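Local structure of protein angel homolog 2 (Homo sapiens, 6RW0) at residues 54-59 / 102-107; 137-142 / 191-196. The protein acts as a 2',3'-cyclic phosphatase of the CCR4 family of deadenylases and probably binds the 3' untranslated regions of mRNA. One frame throughout, in Å; residues are numbered along the deposited sequence.

Contact 1 (54-59 / 102-107). With MG (magnesium ion), chain B.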
loop_
_atom_site.group_PDB
_atom_site.type_symbol
_atom_site.label_atom_id
_atom_site.label_comp_id
_atom_site.label_asym_id
_atom_site.label_seq_id
_atom_site.Cartn_x
_atom_site.Cartn_y
_atom_site.Cartn_z
ATOM N N VAL A 54 -3.142 6.564 10.874
ATOM C CA VAL A 54 -2.555 6.360 9.556
ATOM C C VAL A 54 -3.670 6.128 8.551
ATOM O O VAL A 54 -4.532 5.265 8.763
ATOM C CB VAL A 54 -1.602 5.148 9.524
ATOM C CG1 VAL A 54 -1.017 4.961 8.109
ATOM C CG2 VAL A 54 -0.501 5.275 10.539
ATOM N N MET A 55 -3.605 6.857 7.458
ATOM C CA MET A 55 -4.542 6.708 6.335
ATOM C C MET A 55 -3.764 6.207 5.113
ATOM O O MET A 55 -2.724 6.779 4.849
ATOM C CB MET A 55 -5.186 8.043 5.986
ATOM C CG MET A 55 -6.030 7.951 4.744
ATOM S SD MET A 55 -6.755 9.532 4.293
ATOM C CE MET A 55 -8.188 9.515 5.352
ATOM N N SER A 56 -4.233 5.163 4.435
ATOM C CA SER A 56 -3.645 4.656 3.174
ATOM C C SER A 56 -4.702 4.888 2.097
ATOM O O SER A 56 -5.798 4.420 2.285
ATOM C CB SER A 56 -3.248 3.218 3.264
ATOM O OG SER A 56 -2.590 2.826 2.082
ATOM N N TYR A 57 -4.391 5.610 1.034
ATOM C CA TYR A 57 -5.414 5.951 0.031
ATOM C C TYR A 57 -4.805 5.995 -1.372
ATOM O O TYR A 57 -3.955 6.827 -1.593
ATOM C CB TYR A 57 -6.004 7.315 0.395
ATOM C CG TYR A 57 -7.318 7.692 -0.244
ATOM C CD1 TYR A 57 -8.035 6.801 -1.013
ATOM C CD2 TYR A 57 -7.855 8.934 -0.011
ATOM C CE1 TYR A 57 -9.252 7.156 -1.565
ATOM C CE2 TYR A 57 -9.070 9.304 -0.550
ATOM C CZ TYR A 57 -9.763 8.415 -1.339
ATOM O OH TYR A 57 -10.961 8.764 -1.879
ATOM N N ASN A 58 -5.278 5.153 -2.283
ATOM C CA ASN A 58 -4.936 5.246 -3.715
ATOM C C ASN A 58 -5.980 6.233 -4.261
ATOM O O ASN A 58 -7.129 5.873 -4.286
ATOM C CB ASN A 58 -4.971 3.868 -4.362
ATOM C CG ASN A 58 -4.746 3.932 -5.853
ATOM O OD1 ASN A 58 -5.078 4.907 -6.479
ATOM N ND2 ASN A 58 -4.197 2.880 -6.415
ATOM N N ILE A 59 -5.578 7.441 -4.643
ATOM C CA ILE A 59 -6.523 8.546 -4.968
ATOM C C ILE A 59 -6.925 8.564 -6.441
ATOM O O ILE A 59 -7.767 9.363 -6.765
ATOM C CB ILE A 59 -5.946 9.897 -4.497
ATOM C CG1 ILE A 59 -4.738 10.360 -5.318
ATOM C CG2 ILE A 59 -5.629 9.838 -3.013
ATOM C CD1 ILE A 59 -4.329 11.781 -5.038
ATOM N N CYS A 102 -0.448 7.907 3.674
ATOM C CA CYS A 102 0.274 7.121 2.683
ATOM C C CYS A 102 -0.614 7.115 1.453
ATOM O O CYS A 102 -1.657 6.455 1.445
ATOM C CB CYS A 102 0.531 5.708 3.181
ATOM S SG CYS A 102 1.854 5.694 4.435
ATOM N N LEU A 103 -0.221 7.868 0.433
ATOM C CA LEU A 103 -1.027 8.030 -0.764
ATOM C C LEU A 103 -0.369 7.332 -1.944
ATOM O O LEU A 103 0.858 7.303 -2.068
ATOM C CB LEU A 103 -1.219 9.517 -1.079
ATOM C CG LEU A 103 -1.743 10.403 0.062
ATOM C CD1 LEU A 103 -1.801 11.862 -0.363
ATOM C CD2 LEU A 103 -3.102 9.911 0.527
ATOM N N GLN A 104 -1.202 6.778 -2.820
ATOM C CA GLN A 104 -0.751 6.229 -4.085
ATOM C C GLN A 104 -1.488 6.908 -5.234
ATOM O O GLN A 104 -2.540 7.521 -5.050
ATOM C CB GLN A 104 -0.923 4.699 -4.141
ATOM C CG GLN A 104 -0.369 3.959 -2.906
ATOM C CD GLN A 104 -1.352 3.902 -1.764
ATOM O OE1 GLN A 104 -2.566 3.819 -1.970
ATOM N NE2 GLN A 104 -0.841 3.954 -0.547
ATOM N N GLU A 105 -0.912 6.771 -6.431
ATOM C CA GLU A 105 -1.436 7.387 -7.656
ATOM C C GLU A 105 -1.509 8.907 -7.540
ATOM O O GLU A 105 -2.443 9.546 -8.028
ATOM C CB GLU A 105 -2.745 6.755 -8.118
ATOM C CG GLU A 105 -2.492 5.346 -8.591
ATOM C CD GLU A 105 -3.556 4.795 -9.504
ATOM O OE1 GLU A 105 -4.220 5.581 -10.231
ATOM O OE2 GLU A 105 -3.719 3.553 -9.497
ATOM N N VAL A 106 -0.493 9.476 -6.897
ATOM C CA VAL A 106 -0.330 10.918 -6.755
ATOM C C VAL A 106 0.373 11.417 -8.010
ATOM O O VAL A 106 1.553 11.126 -8.227
ATOM C CB VAL A 106 0.469 11.245 -5.487
ATOM C CG1 VAL A 106 0.810 12.737 -5.408
ATOM C CG2 VAL A 106 -0.286 10.731 -4.261
ATOM N N GLN A 107 -0.358 12.157 -8.844
ATOM C CA GLN A 107 0.151 12.605 -10.134
ATOM C C GLN A 107 1.042 13.831 -9.955
ATOM O O GLN A 107 0.686 14.764 -9.232
ATOM C CB GLN A 107 -1.036 12.917 -11.045
ATOM C CG GLN A 107 -0.663 13.236 -12.451
ATOM C CD GLN A 107 -1.855 13.216 -13.369
ATOM O OE1 GLN A 107 -2.569 12.218 -13.443
ATOM N NE2 GLN A 107 -2.091 14.323 -14.055
HETATM MG MG MG B . -5.514 2.373 -10.280
HETATM O O HOH W 1 -4.124 2.280 -0.385
HETATM O O HOH W 2 -6.580 3.921 -8.777
HETATM O O HOH W 3 -5.286 3.732 -11.991
HETATM O O HOH W 4 -7.553 1.579 -10.896
HETATM O O HOH W 5 -4.792 0.452 -11.809
HETATM O O HOH W 6 -5.943 0.584 -8.964
#
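S56, Y57 and N58 lie level with C102, L103 and Q104 as parallel neighbours within one sheet of the DNase I-like α/β sandwich. The backbone ladder begins with a straight bond, C102 N to M55 O at 2.8 Å, and ends with I59 N on Q104 O at 3.1 Å. On one face of the sheet the packing is tight and mostly apolar: Y57 CB meets L103 CD2 at 3.9 Å, the branched I59 sets CG2 over the rim of the Y57 ring, and the tyrosine hydroxyl is hydrogen-bonded to E92. The other face is polar. Bent at chi2 (85°), Q104 folds back along the strand, where one water links its OE1 to S56 OG, while its NE2 bonds to N193 and only weakly to S56 OG. Wetter still is the strand end, where E105, its OE1 bonded to S61 N, binds the magnesium through OE2 at 2.3 Å, and five waters complete the shell. N58 suits this place because its amide can donate and accept together: ND2 serves E105 and D236, and OD1 accepts a hydrogen bond from a magnesium-bound water. Were N58 cut back to an alanine, E105 and D236 would probably lose their shared donor, and that water its acceptor. N58 ND2 reaches E105 OE2 at 3.2 Å, from above the carboxylate plane.

Contact 2 (137-142 / 191-196)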
loop_
_atom_site.group_PDB
_atom_site.type_symbol
_atom_site.label_atom_id
_atom_site.label_comp_id
_atom_site.label_asym_id
_atom_site.label_seq_id
_atom_site.Cartn_x
_atom_site.Cartn_y
_atom_site.Cartn_z
ATOM N N ASP A 137 2.878 9.319 -12.084
ATOM C CA ASP A 137 2.330 9.286 -10.742
ATOM C C ASP A 137 3.285 8.564 -9.810
ATOM O O ASP A 137 4.240 7.909 -10.241
ATOM C CB ASP A 137 0.980 8.539 -10.707
ATOM C CG ASP A 137 1.121 7.056 -11.065
ATOM O OD1 ASP A 137 1.592 6.765 -12.175
ATOM O OD2 ASP A 137 0.791 6.167 -10.248
ATOM N N GLY A 138 2.996 8.665 -8.524
ATOM C CA GLY A 138 3.814 7.987 -7.549
ATOM C C GLY A 138 3.198 7.935 -6.173
ATOM O O GLY A 138 1.997 8.151 -5.988
ATOM N N CYS A 139 4.053 7.627 -5.213
ATOM C CA CYS A 139 3.665 7.484 -3.821
ATOM C C CYS A 139 4.069 8.720 -3.032
ATOM O O CYS A 139 5.131 9.316 -3.263
ATOM C CB CYS A 139 4.388 6.303 -3.173
ATOM S SG CYS A 139 3.920 4.691 -3.755
ATOM N N ALA A 140 3.254 9.074 -2.052
ATOM C CA ALA A 140 3.610 10.125 -1.115
ATOM C C ALA A 140 3.416 9.610 0.302
ATOM O O ALA A 140 2.496 8.835 0.566
ATOM C CB ALA A 140 2.791 11.399 -1.332
ATOM N N ILE A 141 4.305 10.016 1.201
ATOM C CA ILE A 141 4.094 9.847 2.635
ATOM C C ILE A 141 4.129 11.231 3.256
ATOM O O ILE A 141 5.096 11.977 3.070
ATOM C CB ILE A 141 5.128 8.921 3.299
ATOM C CG1 ILE A 141 5.084 7.518 2.707
ATOM C CG2 ILE A 141 4.841 8.832 4.803
ATOM C CD1 ILE A 141 6.218 6.588 3.186
ATOM N N CYS A 142 3.073 11.572 3.982
ATOM C CA CYS A 142 2.913 12.879 4.591
ATOM C C CYS A 142 2.639 12.671 6.071
ATOM O O CYS A 142 2.033 11.675 6.465
ATOM C CB CYS A 142 1.732 13.613 3.954
ATOM S SG CYS A 142 1.702 13.572 2.134
ATOM N N VAL A 191 7.678 4.157 8.512
ATOM C CA VAL A 191 6.469 4.142 7.696
ATOM C C VAL A 191 6.868 3.875 6.255
ATOM O O VAL A 191 7.697 4.601 5.687
ATOM C CB VAL A 191 5.694 5.466 7.796
ATOM C CG1 VAL A 191 4.445 5.425 6.924
ATOM C CG2 VAL A 191 5.336 5.773 9.235
ATOM N N ALA A 192 6.272 2.847 5.664
ATOM C CA ALA A 192 6.561 2.447 4.300
ATOM C C ALA A 192 5.290 2.512 3.472
ATOM O O ALA A 192 4.185 2.321 3.989
ATOM C CB ALA A 192 7.132 1.039 4.261
ATOM N N ASN A 193 5.458 2.805 2.181
ATOM C CA ASN A 193 4.353 2.936 1.243
ATOM C C ASN A 193 4.820 2.447 -0.118
ATOM O O ASN A 193 5.963 2.696 -0.516
ATOM C CB ASN A 193 3.946 4.416 1.204
ATOM C CG ASN A 193 2.739 4.696 0.318
ATOM O OD1 ASN A 193 1.971 3.805 -0.022
ATOM N ND2 ASN A 193 2.555 5.966 -0.025
ATOM N N THR A 194 3.940 1.744 -0.828
ATOM C CA THR A 194 4.269 1.299 -2.172
ATOM C C THR A 194 3.002 1.115 -2.984
ATOM O O THR A 194 1.886 1.105 -2.457
ATOM C CB THR A 194 5.101 0.006 -2.144
ATOM O OG1 THR A 194 5.664 -0.247 -3.437
ATOM C CG2 THR A 194 4.256 -1.214 -1.773
ATOM N N HIS A 195 3.209 0.936 -4.285
ATOM C CA HIS A 195 2.161 0.571 -5.235
ATOM C C HIS A 195 2.831 -0.446 -6.158
ATOM O O HIS A 195 3.658 -0.079 -6.999
ATOM C CB HIS A 195 1.653 1.800 -5.973
ATOM C CG HIS A 195 0.444 1.545 -6.811
ATOM N ND1 HIS A 195 -0.173 2.539 -7.538
ATOM C CD2 HIS A 195 -0.258 0.413 -7.043
ATOM C CE1 HIS A 195 -1.202 2.026 -8.191
ATOM N NE2 HIS A 195 -1.289 0.741 -7.896
ATOM N N LEU A 196 2.521 -1.724 -5.959
ATOM C CA LEU A 196 3.161 -2.781 -6.732
ATOM C C LEU A 196 2.555 -2.895 -8.130
ATOM O O LEU A 196 1.426 -2.467 -8.391
ATOM C CB LEU A 196 3.033 -4.136 -6.031
ATOM C CG LEU A 196 3.648 -4.259 -4.634
ATOM C CD1 LEU A 196 3.592 -5.713 -4.171
ATOM C CD2 LEU A 196 5.080 -3.735 -4.604
HETATM O O HOH W 7 1.098 5.085 -7.669
#
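With chi1 at -177°, N193 swings CG away from its own backbone N and sends its amide across to strand 137-142, while I141, at chi1 -61°, turns CG1 anti to its carbonyl carbon and lays its chain against the asparagine stem. The two side chains lie alongside each other, pointing opposite ways, with I141 CG1 3.6 Å from N193 CB. The end of the isoleucine goes further, CD1 resting 3.5 Å from V191 O, and its other branch, CG2, meets V191 CG1 at 4.0 Å. Isoleucine suits the place because its two branches at CB reach N193 and V191 at once; L173 and L175 of strand 171-179 also touch I141. These strands belong to different sheets, stacked face to face as in the β-sandwich core of DNase I-like enzymes, and run nearly antiparallel at 163° with axes 7.0 Å apart at closest. C139 is compact enough for so close an approach, and its SG lies 3.8 Å from T194 CA. A polar amide in this interior needs partners, and N193 finds them on the strand next to 137-142: ND2 bonds to L103 O, and OD1 is satisfied by Q104. T194 faces away from strand 137-142, and its OG1 donates a hydrogen bond to the backbone O of V171. Toward the metal end a water bridges the two strands: it donates to D137 OD2 at 2.8 Å and lies in the plane of the H195 ring, at its edge, 2.8 Å from ND1. The carboxylate is held from its other oxygen by a salt bridge between D137 OD1 and R131, and the H195 side chain comes within about 5 Å of the magnesium.

In the fold
All of contact 1 precedes contact 2 along the chain, yet their centres are just 7 Å apart. Contact 1 lies within one sheet, pairing strands 49-58 and 100-107; contact 2 runs between sheets, from strand 137-144 of that same sheet to strand 189-195 of the other. Strands 100-107 and 137-144 are neighbours, and a G1 β-bulge, in which E105 and V106 are set opposite G138, turns the chain beside the metal; V106 O and G138 N approach to 2.9 Å. Here H195 CE1 packs against E105 OE2, so both sheets bring side chains near the magnesium, consistent with an active site at one end of the sandwich, beyond the ends of its central strands.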